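Local coordinates for Melibiose/raffinose/stachyose-binding protein MelE (Bacillus subtilis subsp. subtilis str. 168, PDB 4R6H), which binds melibiose, raffinose and stachyose as the solute-binding component of an ABC transporter that imports these sugars, at residues T115-P120 against L349-A354; P137-K142 against G306-L311. All blocks are in the same frame, centred on the assembly; numbering follows the deposited sequence.

Interaction 1 (T115-P120 against L349-A354); sequences TQDLDP and LTNVKA
Asp117 meets the turn at Thr350 and Asn351 with both its backbone carbonyl and its side chain, an instance of two loops far apart in sequence being joined mainly through one residue. The carbonyl provides the firm part of the contact. Asp117 O accepts the backbone N-H of Thr350 at 2.7 Å from Thr350 N; the donor lies in the carbonyl plane and the bond bends modestly (158° at the hydrogen). The same oxygen is approached by Leu349 CA at 3.2 Å in a CA-H...O contact, and Thr350 OG1 adds at most a weak bond to it.

The side chain of Asp117 can be followed outward. Its CB lies 3.5 Å from Asn351 OD1, and CG is still beside that amide oxygen. At the tip the carboxylate divides: OD1 turns to the Thr350 hydroxyl, 3.6 Å from OG1, while OD2 reaches the amide of Asn351, 3.4 Å from its CG. Asn351 ND2 is near OD2, but the angle is too poor for a hydrogen bond. The two side chains cross at about a right angle, with carboxylate and amide planes 30° apart.

In backbone terms this is a single beta bridge between Leu118 and Leu349, with a type I beta turn running from Leu349 to Val352. It joins the loop ahead of helix 123-126 to the loop that follows helix 333-343, and Asp119 extends the pairing through a backbone bond with Gly348.

On the other flank of Thr350, CG2 is placed anti to the carbonyl carbon, where it lies 3.8 Å from Asp119 CA and also touches Pro120 CD. Leu349, meanwhile, rests CD2 beside the Asp117 carbonyl group, and its side chain also packs on Trp114 and Tyr136.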
loop_
_atom_site.group_PDB
_atom_site.type_symbol
_atom_site.label_atom_id
_atom_site.label_comp_id
_atom_site.label_asym_id
_atom_site.label_seq_id
_atom_site.Cartn_x
_atom_site.Cartn_y
_atom_site.Cartn_z
ATOM N N THR A 115 4.746 12.413 -18.468
ATOM C CA THR A 115 3.599 11.541 -18.568
ATOM C C THR A 115 3.765 10.463 -19.643
ATOM O O THR A 115 3.171 9.424 -19.517
ATOM C CB THR A 115 2.288 12.337 -18.787
ATOM O OG1 THR A 115 2.342 13.031 -20.045
ATOM C CG2 THR A 115 2.071 13.332 -17.650
ATOM N N GLN A 116 4.623 10.717 -20.635
ATOM C CA GLN A 116 4.859 9.691 -21.645
ATOM C C GLN A 116 5.440 8.423 -21.036
ATOM O O GLN A 116 5.294 7.356 -21.617
ATOM C CB GLN A 116 5.760 10.189 -22.775
ATOM C CG GLN A 116 7.187 10.486 -22.407
ATOM C CD GLN A 116 8.044 10.819 -23.628
ATOM O OE1 GLN A 116 7.742 10.400 -24.742
ATOM N NE2 GLN A 116 9.113 11.576 -23.417
ATOM N N ASP A 117 6.076 8.531 -19.872
ATOM C CA ASP A 117 6.667 7.370 -19.238
ATOM C C ASP A 117 5.941 6.858 -17.996
ATOM O O ASP A 117 6.490 6.025 -17.253
ATOM C CB ASP A 117 8.124 7.661 -18.905
ATOM C CG ASP A 117 8.987 7.807 -20.147
ATOM O OD1 ASP A 117 8.802 7.035 -21.116
ATOM O OD2 ASP A 117 9.847 8.701 -20.139
ATOM N N LEU A 118 4.705 7.307 -17.786
ATOM C CA LEU A 118 3.911 6.791 -16.685
ATOM C C LEU A 118 3.769 5.261 -16.776
ATOM O O LEU A 118 3.423 4.731 -17.863
ATOM C CB LEU A 118 2.528 7.408 -16.662
ATOM C CG LEU A 118 1.548 6.904 -15.588
ATOM C CD1 LEU A 118 2.062 7.162 -14.162
ATOM C CD2 LEU A 118 0.141 7.464 -15.727
ATOM N N ASP A 119 4.054 4.528 -15.698
ATOM C CA ASP A 119 3.866 3.072 -15.702
ATOM C C ASP A 119 2.421 2.760 -16.062
ATOM O O ASP A 119 1.518 3.226 -15.398
ATOM C CB ASP A 119 4.274 2.473 -14.337
ATOM C CG ASP A 119 4.285 0.930 -14.321
ATOM O OD1 ASP A 119 3.405 0.312 -14.946
ATOM O OD2 ASP A 119 5.185 0.369 -13.661
ATOM N N PRO A 120 2.190 1.978 -17.137
ATOM C CA PRO A 120 0.777 1.709 -17.456
ATOM C C PRO A 120 -0.047 0.992 -16.367
ATOM O O PRO A 120 -1.248 1.055 -16.409
ATOM C CB PRO A 120 0.842 0.835 -18.730
ATOM C CG PRO A 120 2.249 0.377 -18.850
ATOM C CD PRO A 120 3.134 1.246 -18.000
ATOM N N LEU A 349 7.776 5.651 -13.146
ATOM C CA LEU A 349 8.128 5.885 -14.550
ATOM C C LEU A 349 8.825 4.688 -15.130
ATOM O O LEU A 349 9.647 4.062 -14.461
ATOM C CB LEU A 349 9.021 7.098 -14.694
ATOM C CG LEU A 349 8.511 8.396 -14.077
ATOM C CD1 LEU A 349 9.597 9.448 -14.111
ATOM C CD2 LEU A 349 7.231 8.860 -14.752
ATOM N N THR A 350 8.523 4.392 -16.392
ATOM C CA THR A 350 9.061 3.196 -17.043
ATOM C C THR A 350 10.525 3.370 -17.431
ATOM O O THR A 350 11.220 2.364 -17.660
ATOM C CB THR A 350 8.252 2.884 -18.307
ATOM O OG1 THR A 350 8.305 4.017 -19.183
ATOM C CG2 THR A 350 6.847 2.551 -17.957
ATOM N N ASN A 351 11.019 4.599 -17.515
ATOM C CA ASN A 351 12.393 4.864 -17.957
ATOM C C ASN A 351 13.357 4.899 -16.774
ATOM O O ASN A 351 14.479 5.358 -16.919
ATOM C CB ASN A 351 12.494 6.191 -18.742
ATOM C CG ASN A 351 12.072 7.417 -17.923
ATOM O OD1 ASN A 351 11.136 7.335 -17.136
ATOM N ND2 ASN A 351 12.713 8.559 -18.143
ATOM N N VAL A 352 12.880 4.466 -15.606
ATOM C CA VAL A 352 13.663 4.521 -14.376
ATOM C C VAL A 352 13.659 3.160 -13.743
ATOM O O VAL A 352 12.606 2.592 -13.437
ATOM C CB VAL A 352 13.043 5.487 -13.358
ATOM C CG1 VAL A 352 13.876 5.510 -12.082
ATOM C CG2 VAL A 352 12.908 6.864 -13.972
ATOM N N LYS A 353 14.837 2.600 -13.534
ATOM C CA LYS A 353 14.901 1.290 -12.954
ATOM C C LYS A 353 15.642 1.389 -11.630
ATOM O O LYS A 353 16.860 1.245 -11.539
ATOM C CB LYS A 353 15.541 0.275 -13.913
ATOM C CG LYS A 353 14.643 -0.092 -15.100
ATOM C CD LYS A 353 13.523 -1.019 -14.626
ATOM C CE LYS A 353 12.742 -1.652 -15.767
ATOM N NZ LYS A 353 11.627 -2.486 -15.229
ATOM N N ALA A 354 14.875 1.628 -10.571
ATOM C CA ALA A 354 15.396 1.759 -9.222
ATOM C C ALA A 354 15.975 0.420 -8.768
ATOM O O ALA A 354 15.332 -0.612 -8.936
ATOM C CB ALA A 354 14.316 2.176 -8.243
#

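Interaction 2 (P137-K142 against G306-L311); sequences PINQAK and GERYTL
The amide of Asn139 lies beside the ring of Tyr309, the two planes only 18° apart and ND2 3.4 Å from CD2, an oblique approach at the CD2 side; ND2 itself is hydrogen-bonded to Thr343 OG1 of helix 333-343. With chi1 at 60°, the amide swings back toward the 306-311 segment, where OD1 takes the N-H of Tyr309 in its carbonyl plane (3.0 Å from Tyr309 N). The same oxygen lies against Arg308 CB. Arg308 CG in turn sits over the centre of the Tyr309 ring, so the tyrosine is bordered by amide and aliphatic chain. Further along, Ile138 and Leu311 meet obliquely, CD1 of Ile138 4.0 Å from CG of Leu311.

Backbone pairing holds both ends: Ala141 and Gly306 form a hydrogen-bonded antiparallel pair, and Ile138 N donates to Tyr309 O. Between these pairings both segments run as loop, and a water bridges Asn139 O, Arg308 N and Tyr309 O.

Strands 136-137 and 310-313 belong to a small antiparallel sheet, while 141-148 and 303-306 belong to the mixed one. These paired segments therefore link two sheets, consistent with the interlobe hinge of solute-binding proteins; Met339 and Thr343 of helix 333-343 cover Ile138 and Tyr309, and helix 320-331 packs on Leu311.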
loop_
_atom_site.group_PDB
_atom_site.type_symbol
_atom_site.label_atom_id
_atom_site.label_comp_id
_atom_site.label_asym_id
_atom_site.label_seq_id
_atom_site.Cartn_x
_atom_site.Cartn_y
_atom_site.Cartn_z
ATOM N N PRO A 137 3.498 10.236 -9.724
ATOM C CA PRO A 137 3.868 9.162 -8.809
ATOM C C PRO A 137 5.362 9.076 -8.539
ATOM O O PRO A 137 6.143 8.720 -9.421
ATOM C CB PRO A 137 3.362 7.907 -9.529
ATOM C CG PRO A 137 3.536 8.267 -10.982
ATOM C CD PRO A 137 3.264 9.748 -11.098
ATOM N N ILE A 138 5.775 9.416 -7.341
ATOM C CA ILE A 138 7.172 9.308 -6.977
ATOM C C ILE A 138 7.593 7.820 -7.050
ATOM O O ILE A 138 8.698 7.464 -7.440
ATOM C CB ILE A 138 7.386 9.870 -5.574
ATOM C CG1 ILE A 138 7.252 11.384 -5.597
ATOM C CG2 ILE A 138 8.690 9.377 -4.939
ATOM C CD1 ILE A 138 7.163 12.012 -4.227
ATOM N N ASN A 139 6.676 6.955 -6.673
ATOM C CA ASN A 139 6.942 5.529 -6.590
ATOM C C ASN A 139 5.635 4.797 -6.771
ATOM O O ASN A 139 4.623 5.405 -7.165
ATOM C CB ASN A 139 7.635 5.132 -5.283
ATOM C CG ASN A 139 6.838 5.469 -4.065
ATOM O OD1 ASN A 139 5.716 5.978 -4.147
ATOM N ND2 ASN A 139 7.381 5.128 -2.892
ATOM N N GLN A 140 5.623 3.500 -6.494
ATOM C CA GLN A 140 4.389 2.752 -6.526
ATOM C C GLN A 140 4.475 1.570 -5.589
ATOM O O GLN A 140 5.544 1.014 -5.410
ATOM C CB GLN A 140 4.110 2.245 -7.929
ATOM C CG GLN A 140 5.247 1.477 -8.555
ATOM C CD GLN A 140 4.882 0.927 -9.924
ATOM O OE1 GLN A 140 3.940 0.099 -10.039
ATOM N NE2 GLN A 140 5.591 1.371 -10.944
ATOM N N ALA A 141 3.334 1.193 -5.050
ATOM C CA ALA A 141 3.254 0.081 -4.133
ATOM C C ALA A 141 2.740 -1.147 -4.862
ATOM O O ALA A 141 1.791 -1.038 -5.668
ATOM C CB ALA A 141 2.313 0.384 -2.981
ATOM N N LYS A 142 3.343 -2.303 -4.567
ATOM C CA LYS A 142 2.926 -3.575 -5.147
ATOM C C LYS A 142 3.063 -4.642 -4.070
ATOM O O LYS A 142 4.147 -5.202 -3.873
ATOM C CB LYS A 142 3.701 -3.930 -6.412
ATOM C CG LYS A 142 3.321 -3.110 -7.639
ATOM C CD LYS A 142 3.956 -3.621 -8.924
ATOM C CE LYS A 142 5.426 -3.262 -9.063
ATOM N NZ LYS A 142 5.906 -3.698 -10.418
ATOM N N GLY A 306 -0.557 0.483 -5.877
ATOM C CA GLY A 306 -0.649 1.549 -6.876
ATOM C C GLY A 306 -0.022 2.807 -6.360
ATOM O O GLY A 306 1.177 2.835 -6.171
ATOM N N GLU A 307 -0.808 3.863 -6.128
ATOM C CA GLU A 307 -0.274 5.069 -5.491
ATOM C C GLU A 307 0.363 4.758 -4.188
ATOM O O GLU A 307 -0.239 4.077 -3.354
ATOM C CB GLU A 307 -1.396 6.021 -5.091
ATOM C CG GLU A 307 -1.867 6.968 -6.127
ATOM C CD GLU A 307 -2.811 7.997 -5.542
ATOM O OE1 GLU A 307 -4.025 7.912 -5.808
ATOM O OE2 GLU A 307 -2.359 8.861 -4.775
ATOM N N ARG A 308 1.534 5.313 -3.949
ATOM C CA ARG A 308 2.112 5.307 -2.641
ATOM C C ARG A 308 2.352 6.763 -2.230
ATOM O O ARG A 308 1.586 7.334 -1.420
ATOM C CB ARG A 308 3.378 4.433 -2.577
ATOM C CG ARG A 308 4.171 4.547 -1.303
ATOM C CD ARG A 308 3.589 3.751 -0.187
ATOM N NE ARG A 308 4.622 3.521 0.824
ATOM C CZ ARG A 308 4.368 3.232 2.095
ATOM N NH1 ARG A 308 3.119 3.133 2.530
ATOM N NH2 ARG A 308 5.373 3.045 2.939
ATOM N N TYR A 309 3.420 7.358 -2.765
ATOM C CA TYR A 309 3.684 8.788 -2.570
ATOM C C TYR A 309 3.527 9.495 -3.886
ATOM O O TYR A 309 4.088 9.088 -4.894
ATOM C CB TYR A 309 5.096 9.015 -2.028
ATOM C CG TYR A 309 5.411 8.277 -0.773
ATOM C CD1 TYR A 309 4.572 8.318 0.317
ATOM C CD2 TYR A 309 6.554 7.521 -0.696
ATOM C CE1 TYR A 309 4.914 7.659 1.492
ATOM C CE2 TYR A 309 6.888 6.853 0.449
ATOM C CZ TYR A 309 6.042 6.912 1.528
ATOM O OH TYR A 309 6.316 6.255 2.723
ATOM N N THR A 310 2.810 10.629 -3.870
ATOM C CA THR A 310 2.667 11.433 -5.065
ATOM C C THR A 310 2.954 12.903 -4.806
ATOM O O THR A 310 3.041 13.324 -3.652
ATOM C CB THR A 310 1.256 11.355 -5.687
ATOM O OG1 THR A 310 0.334 12.050 -4.833
ATOM C CG2 THR A 310 0.783 9.911 -5.876
ATOM N N LEU A 311 3.156 13.625 -5.890
ATOM C CA LEU A 311 3.212 15.087 -5.903
ATOM C C LEU A 311 2.074 15.509 -6.813
ATOM O O LEU A 311 2.137 15.315 -8.030
ATOM C CB LEU A 311 4.557 15.619 -6.453
ATOM C CG LEU A 311 5.698 15.489 -5.460
ATOM C CD1 LEU A 311 7.064 15.601 -6.125
ATOM C CD2 LEU A 311 5.596 16.546 -4.337
HETATM O O HOH W 1 2.667 6.910 -6.044
#

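Interactions 1 and 2 lie side by side, their centres about 12 Å apart, and they touch directly. Leu118 CD1 packs on Pro137 CG at 3.7 Å, and Asp119 OD2 is probably hydrogen-bonded to Gln140 NE2 at 2.9 Å, while Asp119 OD1 takes the backbone N-H of Asn121; Gln140 NE2 also bonds to Ser347 O, just ahead of the turn in interaction 1. In sequence, both segments of interaction 2 fall between 115-120 and 349-354. The Leu118–Pro137 and Asp119–Gln140 contacts are what place the outer loops beside the probable hinge. Interaction 2 is buried, about 9 Å from the chain centre, whereas interaction 1 is partly exposed at about 19 Å.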